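Local coordinates for protein DNA polymerase sliding clamp C (Sulfolobus tokodaii, PDB 3AIZ) that forms part of a ring around DNA, tethering DNA polymerase and other DNA-processing proteins to the duplex during replication, at residues T155-G160 with D192-Y197; K162-A167 with T175-T180. All coordinates share one frame; numbering follows the deposited sequence.

How the interactions relate
Both interactions are antiparallel strand pairings in one four-stranded sheet of the C-terminal PCNA domain. They meet along the join of strands 153-159 and 162-168, where Lys-157 O and Tyr-164 N (2.7 Å) probably share a hydrogen bond and Phe-156 packs on Leu-165. Each brings in a strand that is outermost within this chain: 193-198 in interaction 1, 172-178 in interaction 2. Both are partly buried, but four of twelve touching residues are exposed in interaction 1 and none in interaction 2. Apolar groups point into the domain, charged ones to the other face. Inside, interaction 1 has an aromatic pair facing strands 214-220 and 223-231, interaction 2 leucines and an isoleucine meeting helix 136-149. Interaction 2 alone borders the neighbouring subunit.

Interaction 1. Residues T155-G160 with D192-Y197; sequences TFKAEG and DAESVY
Phe-156 and Ser-195 form a hydrogen-bonded pair in the antiparallel sheet of the C-terminal PCNA domain, where strand 193-198 flanks strand 153-159. Phe-156 N reaches Ser-195 O at 2.9 Å and Ser-195 N returns to Phe-156 O at 3.1 Å; Ala-158 and Ala-193 repeat the pattern. Thr-155 with Val-196 and Lys-157 with Glu-194 are the non-hydrogen-bonded pairs.

The aromatic contact lies on the inner face. Tyr-197 turns its edge toward the face of Phe-156 in an offset T-shaped stack, ring planes 78° apart, with Tyr-197 CD2 3.6 Å from Phe-156 CD1. A hydrogen bond from Tyr-197 OH to Ile-223 O anchors the far end of that ring.

Charged chains occupy the other face. The Glu-194 carboxylate lies against the methylenes of Lys-157, OE1 to CD 3.4 Å, while Lys-157 NZ stays 4.9 Å from Glu-194 OE1. The lysine bends at its last torsion, and NZ forms a salt bridge with Glu-159 OE1 at 3.4 Å.

Beyond the paired strands, a chi1 of -64° swings the Asp-192 carboxylate toward the end of the other segment, where OD1 accepts a hydrogen bond from Gly-160 N at 3.0 Å on the syn side, 31° out of the carboxylate plane.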
loop_
_atom_site.group_PDB
_atom_site.type_symbol
_atom_site.label_atom_id
_atom_site.label_comp_id
_atom_site.label_asym_id
_atom_site.label_seq_id
_atom_site.Cartn_x
_atom_site.Cartn_y
_atom_site.Cartn_z
ATOM N N THR C 155 -4.346 -16.979 27.977
ATOM C CA THR C 155 -4.373 -18.264 28.663
ATOM C C THR C 155 -3.152 -19.098 28.296
ATOM O O THR C 155 -2.956 -19.446 27.130
ATOM C CB THR C 155 -5.643 -19.073 28.337
ATOM O OG1 THR C 155 -6.776 -18.467 28.967
ATOM C CG2 THR C 155 -5.504 -20.499 28.842
ATOM N N PHE C 156 -2.329 -19.402 29.296
ATOM C CA PHE C 156 -1.209 -20.317 29.124
ATOM C C PHE C 156 -1.653 -21.712 29.532
ATOM O O PHE C 156 -1.962 -21.955 30.698
ATOM C CB PHE C 156 -0.017 -19.882 29.977
ATOM C CG PHE C 156 0.776 -18.750 29.387
ATOM C CD1 PHE C 156 0.231 -17.481 29.285
ATOM C CD2 PHE C 156 2.077 -18.953 28.955
ATOM C CE1 PHE C 156 0.964 -16.439 28.751
ATOM C CE2 PHE C 156 2.815 -17.914 28.420
ATOM C CZ PHE C 156 2.258 -16.656 28.317
ATOM N N LYS C 157 -1.693 -22.628 28.571
ATOM C CA LYS C 157 -2.150 -23.985 28.842
ATOM C C LYS C 157 -1.143 -25.024 28.366
ATOM O O LYS C 157 -0.728 -25.017 27.208
ATOM C CB LYS C 157 -3.515 -24.226 28.195
ATOM C CG LYS C 157 -4.105 -25.602 28.458
ATOM C CD LYS C 157 -5.585 -25.629 28.112
ATOM C CE LYS C 157 -6.162 -27.032 28.215
ATOM N NZ LYS C 157 -5.618 -27.931 27.159
ATOM N N ALA C 158 -0.751 -25.913 29.270
ATOM C CA ALA C 158 0.174 -26.986 28.936
ATOM C C ALA C 158 -0.558 -28.324 28.888
ATOM O O ALA C 158 -1.231 -28.708 29.843
ATOM C CB ALA C 158 1.315 -27.034 29.937
ATOM N N GLU C 159 -0.424 -29.026 27.768
ATOM C CA GLU C 159 -1.080 -30.316 27.589
ATOM C C GLU C 159 -0.220 -31.264 26.760
ATOM O O GLU C 159 0.084 -30.986 25.598
ATOM C CB GLU C 159 -2.447 -30.132 26.930
ATOM C CG GLU C 159 -3.251 -31.416 26.793
ATOM C CD GLU C 159 -4.641 -31.179 26.229
ATOM O OE1 GLU C 159 -4.755 -30.510 25.179
ATOM O OE2 GLU C 159 -5.619 -31.665 26.836
ATOM N N GLY C 160 0.173 -32.382 27.363
ATOM C CA GLY C 160 0.977 -33.378 26.680
ATOM C C GLY C 160 2.364 -32.872 26.332
ATOM O O GLY C 160 2.993 -33.355 25.390
ATOM N N ASP C 192 0.787 -31.308 33.052
ATOM C CA ASP C 192 -0.191 -30.381 32.499
ATOM C C ASP C 192 -0.506 -29.248 33.468
ATOM O O ASP C 192 -0.514 -29.438 34.684
ATOM C CB ASP C 192 -1.474 -31.126 32.124
ATOM C CG ASP C 192 -1.257 -32.143 31.015
ATOM O OD1 ASP C 192 -0.213 -32.066 30.331
ATOM O OD2 ASP C 192 -2.132 -33.015 30.827
ATOM N N ALA C 193 -0.766 -28.067 32.919
ATOM C CA ALA C 193 -1.107 -26.904 33.726
ATOM C C ALA C 193 -1.867 -25.882 32.891
ATOM O O ALA C 193 -1.817 -25.912 31.660
ATOM C CB ALA C 193 0.145 -26.282 34.314
ATOM N N GLU C 194 -2.572 -24.979 33.562
ATOM C CA GLU C 194 -3.346 -23.956 32.873
ATOM C C GLU C 194 -3.709 -22.804 33.803
ATOM O O GLU C 194 -4.199 -23.016 34.911
ATOM C CB GLU C 194 -4.615 -24.560 32.266
ATOM C CG GLU C 194 -5.507 -23.553 31.555
ATOM C CD GLU C 194 -6.780 -24.178 31.008
ATOM O OE1 GLU C 194 -6.957 -25.406 31.161
ATOM O OE2 GLU C 194 -7.603 -23.441 30.426
ATOM N N SER C 195 -3.459 -21.584 33.340
ATOM C CA SER C 195 -3.845 -20.387 34.073
ATOM C C SER C 195 -3.872 -19.193 33.129
ATOM O O SER C 195 -3.330 -19.254 32.026
ATOM C CB SER C 195 -2.893 -20.127 35.241
ATOM O OG SER C 195 -1.558 -19.997 34.790
ATOM N N VAL C 196 -4.506 -18.110 33.567
ATOM C CA VAL C 196 -4.669 -16.932 32.724
ATOM C C VAL C 196 -3.843 -15.760 33.244
ATOM O O VAL C 196 -3.719 -15.567 34.451
ATOM C CB VAL C 196 -6.147 -16.514 32.641
ATOM C CG1 VAL C 196 -6.318 -15.362 31.666
ATOM C CG2 VAL C 196 -7.006 -17.697 32.227
ATOM N N TYR C 197 -3.278 -14.981 32.326
ATOM C CA TYR C 197 -2.470 -13.825 32.697
ATOM C C TYR C 197 -2.814 -12.609 31.844
ATOM O O TYR C 197 -3.320 -12.746 30.731
ATOM C CB TYR C 197 -0.981 -14.150 32.567
ATOM C CG TYR C 197 -0.557 -15.356 33.369
ATOM C CD1 TYR C 197 -0.320 -15.258 34.733
ATOM C CD2 TYR C 197 -0.400 -16.595 32.765
ATOM C CE1 TYR C 197 0.063 -16.360 35.472
ATOM C CE2 TYR C 197 -0.015 -17.700 33.494
ATOM C CZ TYR C 197 0.213 -17.578 34.847
ATOM O OH TYR C 197 0.598 -18.678 35.577
#

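Interaction 2. Residues K162-A167 with T175-T180; sequences KLYLSA and TIELST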
loop_
_atom_site.group_PDB
_atom_site.type_symbol
_atom_site.label_atom_id
_atom_site.label_comp_id
_atom_site.label_asym_id
_atom_site.label_seq_id
_atom_site.Cartn_x
_atom_site.Cartn_y
_atom_site.Cartn_z
ATOM N N LYS C 162 2.980 -29.822 25.398
ATOM C CA LYS C 162 2.858 -28.720 24.453
ATOM C C LYS C 162 2.271 -27.481 25.119
ATOM O O LYS C 162 1.466 -27.581 26.044
ATOM C CB LYS C 162 2.007 -29.129 23.249
ATOM C CG LYS C 162 2.605 -30.256 22.425
ATOM C CD LYS C 162 1.779 -30.519 21.181
ATOM C CE LYS C 162 2.361 -31.656 20.359
ATOM N NZ LYS C 162 1.556 -31.905 19.130
ATOM N N LEU C 163 2.683 -26.312 24.639
ATOM C CA LEU C 163 2.209 -25.049 25.189
ATOM C C LEU C 163 1.201 -24.388 24.255
ATOM O O LEU C 163 1.452 -24.233 23.060
ATOM C CB LEU C 163 3.387 -24.106 25.443
ATOM C CG LEU C 163 3.050 -22.764 26.095
ATOM C CD1 LEU C 163 2.286 -22.976 27.392
ATOM C CD2 LEU C 163 4.310 -21.960 26.338
ATOM N N TYR C 164 0.058 -24.000 24.810
ATOM C CA TYR C 164 -0.990 -23.356 24.033
ATOM C C TYR C 164 -1.279 -21.955 24.559
ATOM O O TYR C 164 -1.786 -21.794 25.668
ATOM C CB TYR C 164 -2.269 -24.194 24.063
ATOM C CG TYR C 164 -2.124 -25.562 23.439
ATOM C CD1 TYR C 164 -1.906 -26.687 24.224
ATOM C CD2 TYR C 164 -2.207 -25.732 22.062
ATOM C CE1 TYR C 164 -1.775 -27.941 23.657
ATOM C CE2 TYR C 164 -2.077 -26.981 21.488
ATOM C CZ TYR C 164 -1.861 -28.082 22.289
ATOM O OH TYR C 164 -1.731 -29.325 21.719
ATOM N N LEU C 165 -0.958 -20.946 23.758
ATOM C CA LEU C 165 -1.224 -19.563 24.133
ATOM C C LEU C 165 -2.512 -19.075 23.485
ATOM O O LEU C 165 -2.601 -18.973 22.264
ATOM C CB LEU C 165 -0.060 -18.659 23.726
ATOM C CG LEU C 165 1.330 -19.114 24.168
ATOM C CD1 LEU C 165 2.362 -18.057 23.822
ATOM C CD2 LEU C 165 1.347 -19.411 25.657
ATOM N N SER C 166 -3.509 -18.775 24.308
ATOM C CA SER C 166 -4.795 -18.316 23.803
ATOM C C SER C 166 -5.028 -16.844 24.118
ATOM O O SER C 166 -5.267 -16.477 25.267
ATOM C CB SER C 166 -5.931 -19.156 24.389
ATOM O OG SER C 166 -5.789 -20.520 24.038
ATOM N N ALA C 167 -4.953 -16.006 23.089
ATOM C CA ALA C 167 -5.261 -14.589 23.231
ATOM C C ALA C 167 -6.758 -14.407 23.453
ATOM O O ALA C 167 -7.537 -14.381 22.502
ATOM C CB ALA C 167 -4.806 -13.823 22.002
ATOM N N THR C 175 -5.866 -19.160 19.471
ATOM C CA THR C 175 -4.834 -19.957 20.123
ATOM C C THR C 175 -3.674 -20.282 19.191
ATOM O O THR C 175 -3.865 -20.506 17.998
ATOM C CB THR C 175 -5.413 -21.278 20.665
ATOM O OG1 THR C 175 -6.535 -21.000 21.510
ATOM C CG2 THR C 175 -4.361 -22.040 21.454
ATOM N N ILE C 176 -2.468 -20.305 19.748
ATOM C CA ILE C 176 -1.281 -20.690 19.001
ATOM C C ILE C 176 -0.563 -21.823 19.724
ATOM O O ILE C 176 -0.297 -21.736 20.922
ATOM C CB ILE C 176 -0.315 -19.504 18.822
ATOM C CG1 ILE C 176 -1.051 -18.311 18.205
ATOM C CG2 ILE C 176 0.874 -19.911 17.965
ATOM C CD1 ILE C 176 -0.164 -17.116 17.926
ATOM N N GLU C 177 -0.259 -22.888 18.994
ATOM C CA GLU C 177 0.406 -24.048 19.574
ATOM C C GLU C 177 1.923 -23.944 19.469
ATOM O O GLU C 177 2.463 -23.664 18.399
ATOM C CB GLU C 177 -0.069 -25.331 18.891
ATOM C CG GLU C 177 0.763 -26.557 19.230
ATOM C CD GLU C 177 0.415 -27.756 18.367
ATOM O OE1 GLU C 177 -0.604 -27.700 17.646
ATOM O OE2 GLU C 177 1.165 -28.755 18.408
ATOM N N LEU C 178 2.602 -24.170 20.587
ATOM C CA LEU C 178 4.056 -24.252 20.601
ATOM C C LEU C 178 4.468 -25.635 21.082
ATOM O O LEU C 178 3.952 -26.129 22.084
ATOM C CB LEU C 178 4.664 -23.186 21.516
ATOM C CG LEU C 178 4.524 -21.712 21.135
ATOM C CD1 LEU C 178 3.097 -21.229 21.332
ATOM C CD2 LEU C 178 5.483 -20.874 21.962
ATOM N N SER C 179 5.400 -26.256 20.369
ATOM C CA SER C 179 5.855 -27.593 20.721
ATOM C C SER C 179 7.195 -27.895 20.073
ATOM O O SER C 179 7.638 -27.174 19.181
ATOM C CB SER C 179 4.827 -28.636 20.282
ATOM O OG SER C 179 4.650 -28.614 18.876
ATOM N N THR C 180 7.841 -28.963 20.529
ATOM C CA THR C 180 9.081 -29.414 19.914
ATOM C C THR C 180 8.794 -29.893 18.497
ATOM O O THR C 180 9.677 -29.903 17.639
ATOM C CB THR C 180 9.718 -30.555 20.714
ATOM O OG1 THR C 180 8.781 -31.630 20.833
ATOM C CG2 THR C 180 10.105 -30.075 22.103
#
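Lys-162 NZ is shared by two carboxylates: it forms a salt bridge with Glu-181 OE2, its stronger partner, just past the segment, and a weaker one with Glu-177 OE2 across the hairpin, at 3.3 Å. The lysine chain, extended beyond CG, reaches them by passing Ser-179, its CG 3.5 Å from Ser-179 CB.

Glu-177 also packs along an aromatic ring. With CG anti to the backbone N (chi1 168°), its chain runs beside Tyr-164 and points the same way; CG lies 3.7 Å from Tyr-164 CE2, and the ring and carboxylate planes are 49° apart. Further along this face Ser-166 OG and Thr-175 OG1 share a hydrogen bond of 2.7 Å in which either may be the donor.

The backbones of this beta hairpin are joined by reciprocal bonds at two pairs, Leu-163 with Leu-178 and Leu-165 with Ile-176. Leu-178 N meets Leu-163 O at 2.7 Å, with an N-H...O angle of 168°. On the opposite face Leu-165 CG touches Leu-178 CD1 at 4.0 Å.

Those apolar chains pack inward: Leu-165 on Ile-146 and Leu-178 on Ile-142 of helix 136-149, Leu-163 on strand 214-220. Strand 153-159 borders 162-168, and at Thr-175 an antiparallel strand of the neighbouring PCNA B subunit continues the sheet.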